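Local structure of periplasmic binding protein (Veillonella parvula, 4N01) at residues Thr55-Lys60 / Lys144-Lys149; Arg193-Ala198 / Arg319-Leu324; Phe212-Glu217 / Ile286-Ala291. The protein probably captures a solute in the periplasm for uptake across the inner membrane, as a periplasmic binding protein of an alpha/beta fold. All blocks are in the same frame, centred on the assembly; numbering follows the deposited sequence.

Contact 1 of 3, residues Thr55-Lys60 / Lys144-Lys149; sequences TDFAVK and KMISQK
The Phe57 ring takes Ile146 at its edge: methyl CD1 of Ile146 lies near the ring plane, 3.9 Å from Phe57 CZ. One face of the same ring carries Thr55 CG2, a neighbour two residues back on the strand, 3.6 Å above the plane and offset toward the rim. A flat, apolar ring suits this place because it can receive a methyl on its face and another at its edge at once. The side chains of Phe57 and Ile146 run at about a right angle to each other, and the far end of the ring, rather than its root, does the touching.

Thr55 meets the same isoleucine tip to tip, its OG1 3.7 Å from Ile146 CD1. This is a van der Waals approach, since no hydrogen bond joins the two segments. With CG2 anti to the backbone N of Thr55 (chi1 -54° for OG1), the threonine divides its branches: the methyl turns to the phenylalanine ring, the hydroxyl to the isoleucine. Ile146, with its long and slender CG1-CD1 arm, bridges the gap between backbones that stay 8.6 Å apart at the CA atoms of Thr55 and Ile146.

Just beyond Ile146 the helix ends in a Schellman motif, with Lys149 at positive phi as its C-prime residue. Strand 53-59 pairs with strand 44-50 in a two-stranded antiparallel sheet, where Phe57 also meets the ring of Trp46. Strand 151-153, an outermost strand of the five-stranded parallel sheet, lies beside both partners: Phe57 touches Asn151 and Ile146 touches Ile152.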
loop_
_atom_site.group_PDB
_atom_site.type_symbol
_atom_site.label_atom_id
_atom_site.label_comp_id
_atom_site.label_asym_id
_atom_site.label_seq_id
_atom_site.Cartn_x
_atom_site.Cartn_y
_atom_site.Cartn_z
ATOM N N THR A 55 8.485 12.974 -18.584
ATOM C CA THR A 55 7.603 14.114 -18.823
ATOM C C THR A 55 7.542 15.025 -17.587
ATOM O O THR A 55 7.446 14.548 -16.448
ATOM C CB THR A 55 6.181 13.637 -19.203
ATOM O OG1 THR A 55 6.266 12.727 -20.308
ATOM C CG2 THR A 55 5.282 14.816 -19.591
ATOM N N ASP A 56 7.620 16.333 -17.810
ATOM C CA ASP A 56 7.486 17.292 -16.718
ATOM C C ASP A 56 6.040 17.748 -16.619
ATOM O O ASP A 56 5.404 18.029 -17.633
ATOM C CB ASP A 56 8.405 18.496 -16.927
ATOM C CG ASP A 56 9.866 18.150 -16.724
ATOM O OD1 ASP A 56 10.161 17.339 -15.818
ATOM O OD2 ASP A 56 10.722 18.670 -17.473
ATOM N N PHE A 57 5.528 17.813 -15.395
ATOM C CA PHE A 57 4.146 18.239 -15.159
ATOM C C PHE A 57 4.093 19.459 -14.239
ATOM O O PHE A 57 4.989 19.661 -13.411
ATOM C CB PHE A 57 3.337 17.098 -14.522
ATOM C CG PHE A 57 3.250 15.852 -15.374
ATOM C CD1 PHE A 57 2.327 15.769 -16.414
ATOM C CD2 PHE A 57 4.082 14.769 -15.132
ATOM C CE1 PHE A 57 2.239 14.621 -17.199
ATOM C CE2 PHE A 57 4.002 13.611 -15.910
ATOM C CZ PHE A 57 3.079 13.535 -16.939
ATOM N N ALA A 58 3.041 20.264 -14.375
ATOM C CA ALA A 58 2.830 21.404 -13.484
ATOM C C ALA A 58 1.351 21.728 -13.357
ATOM O O ALA A 58 0.606 21.571 -14.317
ATOM C CB ALA A 58 3.581 22.624 -13.990
ATOM N N VAL A 59 0.933 22.182 -12.174
ATOM C CA VAL A 59 -0.405 22.745 -11.997
ATOM C C VAL A 59 -0.342 24.042 -11.202
ATOM O O VAL A 59 0.512 24.202 -10.331
ATOM C CB VAL A 59 -1.383 21.760 -11.307
ATOM C CG1 VAL A 59 -1.535 20.495 -12.137
ATOM C CG2 VAL A 59 -0.902 21.421 -9.893
ATOM N N LYS A 60 -1.237 24.968 -11.518
ATOM C CA LYS A 60 -1.328 26.236 -10.803
ATOM C C LYS A 60 -2.631 26.310 -10.014
ATOM O O LYS A 60 -2.888 27.288 -9.311
ATOM C CB LYS A 60 -1.264 27.408 -11.791
ATOM C CG LYS A 60 0.035 27.485 -12.554
ATOM C CD LYS A 60 -0.208 27.822 -14.018
ATOM C CE LYS A 60 -0.588 29.266 -14.211
ATOM N NZ LYS A 60 -0.886 29.574 -15.642
ATOM N N LYS A 144 -0.665 8.088 -24.191
ATOM C CA LYS A 144 -1.987 8.397 -24.730
ATOM C C LYS A 144 -2.678 9.458 -23.881
ATOM O O LYS A 144 -3.273 10.388 -24.411
ATOM C CB LYS A 144 -2.852 7.138 -24.807
ATOM C CG LYS A 144 -2.487 6.193 -25.939
ATOM C CD LYS A 144 -3.409 4.980 -25.932
ATOM C CE LYS A 144 -2.948 3.906 -26.912
ATOM N NZ LYS A 144 -3.552 2.571 -26.604
HETATM N N MSE A 145 -2.594 9.309 -22.563
HETATM C CA MSE A 145 -3.140 10.301 -21.642
HETATM C C MSE A 145 -2.435 11.641 -21.800
HETATM O O MSE A 145 -3.065 12.699 -21.843
HETATM C CB MSE A 145 -2.961 9.834 -20.201
HETATM C CG MSE A 145 -3.710 8.578 -19.850
HETATM SE SE MSE A 145 -3.611 8.363 -17.935
HETATM C CE MSE A 145 -4.563 6.657 -17.793
ATOM N N ILE A 146 -1.111 11.588 -21.866
ATOM C CA ILE A 146 -0.314 12.798 -22.033
ATOM C C ILE A 146 -0.656 13.523 -23.339
ATOM O O ILE A 146 -0.702 14.751 -23.368
ATOM C CB ILE A 146 1.194 12.476 -21.882
ATOM C CG1 ILE A 146 1.450 11.966 -20.459
ATOM C CG2 ILE A 146 2.049 13.686 -22.175
ATOM C CD1 ILE A 146 2.858 11.407 -20.230
ATOM N N SER A 147 -0.940 12.769 -24.401
ATOM C CA SER A 147 -1.433 13.356 -25.654
ATOM C C SER A 147 -2.668 14.218 -25.447
ATOM O O SER A 147 -2.869 15.213 -26.148
ATOM C CB SER A 147 -1.781 12.263 -26.667
ATOM O OG SER A 147 -0.634 11.852 -27.383
ATOM N N GLN A 148 -3.496 13.828 -24.483
ATOM C CA GLN A 148 -4.761 14.503 -24.232
ATOM C C GLN A 148 -4.650 15.470 -23.062
ATOM O O GLN A 148 -5.662 15.831 -22.458
ATOM C CB GLN A 148 -5.847 13.461 -23.949
ATOM C CG GLN A 148 -6.004 12.434 -25.057
ATOM C CD GLN A 148 -6.553 13.041 -26.333
ATOM O OE1 GLN A 148 -7.609 13.673 -26.324
ATOM N NE2 GLN A 148 -5.833 12.858 -27.435
ATOM N N LYS A 149 -3.418 15.859 -22.736
ATOM C CA LYS A 149 -3.140 16.876 -21.714
ATOM C C LYS A 149 -3.477 16.457 -20.281
ATOM O O LYS A 149 -3.578 17.300 -19.388
ATOM C CB LYS A 149 -3.831 18.204 -22.054
ATOM C CG LYS A 149 -3.492 18.758 -23.434
ATOM C CD LYS A 149 -4.397 19.936 -23.784
ATOM C CE LYS A 149 -3.936 20.653 -25.048
ATOM N NZ LYS A 149 -4.853 21.768 -25.418
#

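Contact 2 of 3, residues Arg193-Ala198 / Arg319-Leu324; sequences RKTLAA and RTVDAL
Val321 and Thr195 make the closest approach between the two segments, methyl against methyl, with Val321 CG1 3.6 Å from Thr195 CG2. The contact is entirely one of van der Waals packing; no hydrogen bond or salt bridge crosses it. The two side chains meet at a slant, and one branch of each does the work. A chi1 of 170° places CG1 opposite the backbone N of Val321 and sends this methyl toward helix 182-203, where it also lies 3.9 Å from Thr195 CB. A valine is apt here, being short and branched at CB, so that a methyl meets the neighbouring helix without a long flexible arm.

The threonine offers an apolar and a polar branch. Its methyl faces the valine, while OG1 turns back along its own helix and makes a weak hydrogen bond to Asp191 O, a common way for a threonine hydroxyl to be accommodated in a helix.

A second apolar group involves Leu196. Val321 CG1 reaches the backbone as well, 3.9 Å from Leu196 N, and so rests against the helix wall between Thr195 and Leu196. Further along, the leucine tips meet more loosely, Leu196 CD1 lying 4.4 Å from Leu324 CD1. Val321 and Leu324 are three residues apart, so both come to the same side of their helix. Leu165 of helix 165-178 touches both Leu196 and Val321, extending the apolar cluster.

The short segments run nearly parallel, with axes 9.7 Å apart and an angle of 19° between them. Helix 182-203 follows the five-stranded parallel sheet in the chain and precedes the four-stranded one. A long helix joining two alpha/beta lobes is consistent with the class III (cluster A) periplasmic binding proteins, and this contact sets the C-terminal helix 320-332 alongside it.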
loop_
_atom_site.group_PDB
_atom_site.type_symbol
_atom_site.label_atom_id
_atom_site.label_comp_id
_atom_site.label_asym_id
_atom_site.label_seq_id
_atom_site.Cartn_x
_atom_site.Cartn_y
_atom_site.Cartn_z
ATOM N N ARG A 193 2.153 10.815 12.939
ATOM C CA ARG A 193 3.415 10.823 13.681
ATOM C C ARG A 193 3.177 10.676 15.174
ATOM O O ARG A 193 3.950 10.009 15.874
ATOM C CB ARG A 193 4.196 12.120 13.453
ATOM C CG ARG A 193 4.738 12.317 12.061
ATOM C CD ARG A 193 5.778 13.421 12.040
ATOM N NE ARG A 193 6.094 13.788 10.664
ATOM C CZ ARG A 193 6.903 13.091 9.877
ATOM N NH1 ARG A 193 7.491 11.985 10.342
ATOM N NH2 ARG A 193 7.123 13.498 8.629
ATOM N N LYS A 194 2.127 11.335 15.660
ATOM C CA LYS A 194 1.796 11.323 17.075
ATOM C C LYS A 194 1.421 9.913 17.499
ATOM O O LYS A 194 1.896 9.413 18.525
ATOM C CB LYS A 194 0.630 12.273 17.347
ATOM C CG LYS A 194 0.369 12.553 18.810
ATOM C CD LYS A 194 -0.701 13.629 18.944
ATOM C CE LYS A 194 -0.944 13.989 20.396
ATOM N NZ LYS A 194 -1.402 12.805 21.159
ATOM N N THR A 195 0.572 9.270 16.703
ATOM C CA THR A 195 0.184 7.884 16.967
ATOM C C THR A 195 1.381 6.928 16.884
ATOM O O THR A 195 1.533 6.044 17.736
ATOM C CB THR A 195 -0.926 7.415 16.006
ATOM O OG1 THR A 195 -2.102 8.194 16.234
ATOM C CG2 THR A 195 -1.248 5.940 16.230
ATOM N N LEU A 196 2.233 7.107 15.874
ATOM C CA LEU A 196 3.398 6.238 15.711
ATOM C C LEU A 196 4.327 6.357 16.912
ATOM O O LEU A 196 4.865 5.357 17.394
ATOM C CB LEU A 196 4.159 6.562 14.416
ATOM C CG LEU A 196 5.438 5.732 14.214
ATOM C CD1 LEU A 196 5.088 4.254 14.098
ATOM C CD2 LEU A 196 6.225 6.203 12.988
ATOM N N ALA A 197 4.495 7.576 17.414
ATOM C CA ALA A 197 5.341 7.793 18.580
ATOM C C ALA A 197 4.761 7.089 19.808
ATOM O O ALA A 197 5.507 6.576 20.654
ATOM C CB ALA A 197 5.491 9.271 18.850
ATOM N N ALA A 198 3.437 7.066 19.918
ATOM C CA ALA A 198 2.799 6.396 21.047
ATOM C C ALA A 198 3.045 4.891 20.988
ATOM O O ALA A 198 3.314 4.253 22.015
ATOM C CB ALA A 198 1.312 6.696 21.081
ATOM N N ARG A 319 -3.471 3.621 5.578
ATOM C CA ARG A 319 -3.795 2.698 6.663
ATOM C C ARG A 319 -2.601 2.288 7.506
ATOM O O ARG A 319 -2.771 1.547 8.479
ATOM C CB ARG A 319 -4.421 1.419 6.109
ATOM C CG ARG A 319 -5.602 1.633 5.172
ATOM C CD ARG A 319 -6.231 0.284 4.906
ATOM N NE ARG A 319 -7.218 0.334 3.835
ATOM C CZ ARG A 319 -8.187 -0.560 3.679
ATOM N NH1 ARG A 319 -8.321 -1.562 4.548
ATOM N NH2 ARG A 319 -9.026 -0.443 2.664
ATOM N N THR A 320 -1.402 2.725 7.128
ATOM C CA THR A 320 -0.196 2.123 7.694
ATOM C C THR A 320 -0.062 2.207 9.206
ATOM O O THR A 320 0.114 1.184 9.874
ATOM C CB THR A 320 1.107 2.687 7.068
ATOM O OG1 THR A 320 1.008 2.625 5.641
ATOM C CG2 THR A 320 2.293 1.852 7.518
ATOM N N VAL A 321 -0.106 3.419 9.746
ATOM C CA VAL A 321 0.125 3.577 11.178
ATOM C C VAL A 321 -0.996 2.916 11.991
ATOM O O VAL A 321 -0.740 2.313 13.034
ATOM C CB VAL A 321 0.335 5.058 11.557
ATOM C CG1 VAL A 321 0.327 5.225 13.069
ATOM C CG2 VAL A 321 1.670 5.537 10.988
ATOM N N ASP A 322 -2.225 2.988 11.485
ATOM C CA ASP A 322 -3.349 2.299 12.123
ATOM C C ASP A 322 -3.108 0.792 12.202
ATOM O O ASP A 322 -3.328 0.170 13.245
ATOM C CB ASP A 322 -4.650 2.584 11.371
ATOM C CG ASP A 322 -5.842 1.889 11.989
ATOM O OD1 ASP A 322 -6.349 2.385 13.018
ATOM O OD2 ASP A 322 -6.272 0.845 11.448
ATOM N N ALA A 323 -2.631 0.215 11.105
ATOM C CA ALA A 323 -2.332 -1.211 11.054
ATOM C C ALA A 323 -1.130 -1.557 11.942
ATOM O O ALA A 323 -1.119 -2.593 12.619
ATOM C CB ALA A 323 -2.066 -1.633 9.627
ATOM N N LEU A 324 -0.122 -0.692 11.943
ATOM C CA LEU A 324 1.057 -0.913 12.777
ATOM C C LEU A 324 0.709 -0.939 14.263
ATOM O O LEU A 324 1.336 -1.654 15.045
ATOM C CB LEU A 324 2.102 0.163 12.510
ATOM C CG LEU A 324 2.911 0.069 11.209
ATOM C CD1 LEU A 324 3.868 1.263 11.123
ATOM C CD2 LEU A 324 3.688 -1.224 11.137
#

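Contact 3 of 3, residues Phe212-Glu217 / Ile286-Ala291; sequences FIYDSE and IEKIKA
Ile289 lays its CD1 methyl over the centre of the Tyr214 ring, 4.0 Å from the centroid and 10° off the normal, a CH-pi contact. The two side chains slide past each other in opposite directions, bringing Ile289 CG1 over the rim near CE1. Ser216 O lies above the opposite face, offset toward the rim. Tyrosine suits the place by combining this broad apolar face with a hydroxyl at its far end.

That hydroxyl donates to Glu217 OE1 at 2.8 Å, approaching on the anti side and 29° out of the carboxylate plane. The other oxygen, OE2, accepts Lys288 NZ at 2.7 Å in a salt bridge; here the ammonium comes from above, 65° out of the plane. Lys288 crosses Glu217 obliquely, its chain bent at chi2 and chi4, which folds NZ back onto OE2. A water also donates to Glu217 OE1 and, weakly, to Lys288 O. With both oxygens engaged, the carboxylate is restrained in its rotation, and the ammonium would be expected to stabilise its negative charge.

Strand 209-214 is an inner strand of the four-stranded parallel sheet, and Ile289 of helix 280-290 packs on its Tyr214, while Lys288 reaches Glu217 on strand 216-217, an outermost strand of the three-stranded antiparallel sheet. The neighbouring strand 266-270 adds Ile267, which touches both Tyr214 and Ile289, while Trp256 of helix 256-262 meets Glu217.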
loop_
_atom_site.group_PDB
_atom_site.type_symbol
_atom_site.label_atom_id
_atom_site.label_comp_id
_atom_site.label_asym_id
_atom_site.label_seq_id
_atom_site.Cartn_x
_atom_site.Cartn_y
_atom_site.Cartn_z
ATOM N N PHE A 212 7.806 -13.303 8.806
ATOM C CA PHE A 212 7.775 -13.707 7.410
ATOM C C PHE A 212 6.412 -13.319 6.866
ATOM O O PHE A 212 5.382 -13.593 7.487
ATOM C CB PHE A 212 7.986 -15.223 7.301
ATOM C CG PHE A 212 7.740 -15.774 5.924
ATOM C CD1 PHE A 212 8.621 -15.497 4.879
ATOM C CD2 PHE A 212 6.646 -16.586 5.676
ATOM C CE1 PHE A 212 8.392 -16.013 3.603
ATOM C CE2 PHE A 212 6.415 -17.110 4.410
ATOM C CZ PHE A 212 7.287 -16.820 3.372
ATOM N N ILE A 213 6.396 -12.644 5.724
ATOM C CA ILE A 213 5.131 -12.265 5.108
ATOM C C ILE A 213 4.724 -13.302 4.056
ATOM O O ILE A 213 5.455 -13.553 3.092
ATOM C CB ILE A 213 5.211 -10.875 4.448
ATOM C CG1 ILE A 213 5.496 -9.808 5.510
ATOM C CG2 ILE A 213 3.901 -10.572 3.749
ATOM C CD1 ILE A 213 6.956 -9.539 5.730
ATOM N N TYR A 214 3.550 -13.895 4.241
ATOM C CA TYR A 214 3.064 -14.939 3.351
ATOM C C TYR A 214 1.894 -14.365 2.558
ATOM O O TYR A 214 0.794 -14.176 3.092
ATOM C CB TYR A 214 2.644 -16.161 4.183
ATOM C CG TYR A 214 2.017 -17.328 3.430
ATOM C CD1 TYR A 214 2.785 -18.415 3.029
ATOM C CD2 TYR A 214 0.655 -17.359 3.162
ATOM C CE1 TYR A 214 2.215 -19.495 2.365
ATOM C CE2 TYR A 214 0.079 -18.431 2.500
ATOM C CZ TYR A 214 0.863 -19.493 2.104
ATOM O OH TYR A 214 0.279 -20.552 1.453
ATOM N N ASP A 215 2.133 -14.047 1.290
ATOM C CA ASP A 215 1.061 -13.518 0.455
ATOM C C ASP A 215 0.204 -14.644 -0.083
ATOM O O ASP A 215 -1.035 -14.588 -0.043
ATOM C CB ASP A 215 1.626 -12.735 -0.721
ATOM C CG ASP A 215 0.541 -12.240 -1.651
ATOM O OD1 ASP A 215 0.063 -11.101 -1.454
ATOM O OD2 ASP A 215 0.146 -12.990 -2.575
ATOM N N SER A 216 0.878 -15.661 -0.607
ATOM C CA SER A 216 0.223 -16.788 -1.245
ATOM C C SER A 216 1.302 -17.808 -1.572
ATOM O O SER A 216 2.487 -17.562 -1.339
ATOM C CB SER A 216 -0.474 -16.334 -2.523
ATOM O OG SER A 216 0.439 -15.662 -3.378
ATOM N N GLU A 217 0.907 -18.953 -2.110
ATOM C CA GLU A 217 1.899 -19.913 -2.571
ATOM C C GLU A 217 1.432 -20.607 -3.832
ATOM O O GLU A 217 0.234 -20.757 -4.067
ATOM C CB GLU A 217 2.245 -20.942 -1.485
ATOM C CG GLU A 217 1.141 -21.946 -1.182
ATOM C CD GLU A 217 1.586 -23.042 -0.218
ATOM O OE1 GLU A 217 1.879 -22.736 0.962
ATOM O OE2 GLU A 217 1.647 -24.218 -0.639
ATOM N N ILE A 286 -3.570 -20.632 6.844
ATOM C CA ILE A 286 -3.017 -21.220 8.065
ATOM C C ILE A 286 -3.005 -22.745 7.964
ATOM O O ILE A 286 -2.010 -23.405 8.311
ATOM C CB ILE A 286 -3.839 -20.823 9.310
ATOM C CG1 ILE A 286 -3.607 -19.346 9.656
ATOM C CG2 ILE A 286 -3.468 -21.699 10.506
ATOM C CD1 ILE A 286 -4.462 -18.871 10.817
ATOM N N GLU A 287 -4.114 -23.313 7.498
ATOM C CA GLU A 287 -4.220 -24.766 7.412
ATOM C C GLU A 287 -3.257 -25.334 6.365
ATOM O O GLU A 287 -2.762 -26.453 6.518
ATOM C CB GLU A 287 -5.665 -25.203 7.144
ATOM C CG GLU A 287 -6.601 -24.947 8.333
ATOM C CD GLU A 287 -6.081 -25.537 9.644
ATOM O OE1 GLU A 287 -5.837 -26.769 9.700
ATOM O OE2 GLU A 287 -5.910 -24.771 10.625
ATOM N N LYS A 288 -2.985 -24.549 5.322
ATOM C CA LYS A 288 -2.067 -24.955 4.257
ATOM C C LYS A 288 -0.646 -25.014 4.812
ATOM O O LYS A 288 0.137 -25.907 4.467
ATOM C CB LYS A 288 -2.136 -23.959 3.090
ATOM C CG LYS A 288 -1.376 -24.367 1.831
ATOM C CD LYS A 288 -2.076 -25.515 1.107
ATOM C CE LYS A 288 -1.266 -26.012 -0.092
ATOM N NZ LYS A 288 -0.916 -24.899 -1.014
ATOM N N ILE A 289 -0.325 -24.066 5.692
ATOM C CA ILE A 289 1.001 -24.007 6.299
ATOM C C ILE A 289 1.161 -25.144 7.314
ATOM O O ILE A 289 2.173 -25.860 7.314
ATOM C CB ILE A 289 1.258 -22.622 6.937
ATOM C CG1 ILE A 289 1.414 -21.558 5.840
ATOM C CG2 ILE A 289 2.493 -22.643 7.837
ATOM C CD1 ILE A 289 1.434 -20.128 6.386
ATOM N N LYS A 290 0.151 -25.335 8.156
ATOM C CA LYS A 290 0.178 -26.391 9.163
ATOM C C LYS A 290 0.300 -27.773 8.549
ATOM O O LYS A 290 0.860 -28.672 9.165
ATOM C CB LYS A 290 -1.093 -26.362 10.012
ATOM C CG LYS A 290 -1.216 -25.193 10.974
ATOM C CD LYS A 290 -2.551 -25.325 11.704
ATOM C CE LYS A 290 -2.642 -24.464 12.942
ATOM N NZ LYS A 290 -3.817 -24.891 13.761
ATOM N N ALA A 291 -0.232 -27.944 7.343
ATOM C CA ALA A 291 -0.289 -29.266 6.717
ATOM C C ALA A 291 0.998 -29.610 5.971
ATOM O O ALA A 291 1.150 -30.724 5.464
ATOM C CB ALA A 291 -1.477 -29.351 5.775
HETATM O O HOH W 1 2.624 -24.870 2.478
#

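Overall arrangement
From the N terminus, contact 1 closes first, linking the early antiparallel hairpin with helix 142-147 beside the five-stranded parallel sheet. The chain then passes into helix 182-203, where contact 2 opens; it closes only at the C-terminal helix 320-332, setting the two helices side by side. Contact 3 is nested inside that loop: strand 209-214 follows helix 182-203, and its partner helix 280-290 precedes the return. It ties that helix to strand 209-214 of the four-stranded sheet and to strand 216-217. Contact 1 is in series with both others. No two contacts touch: the centres of contacts 1 and 3 lie about 43 Å apart, on opposite sides of the chain's centre.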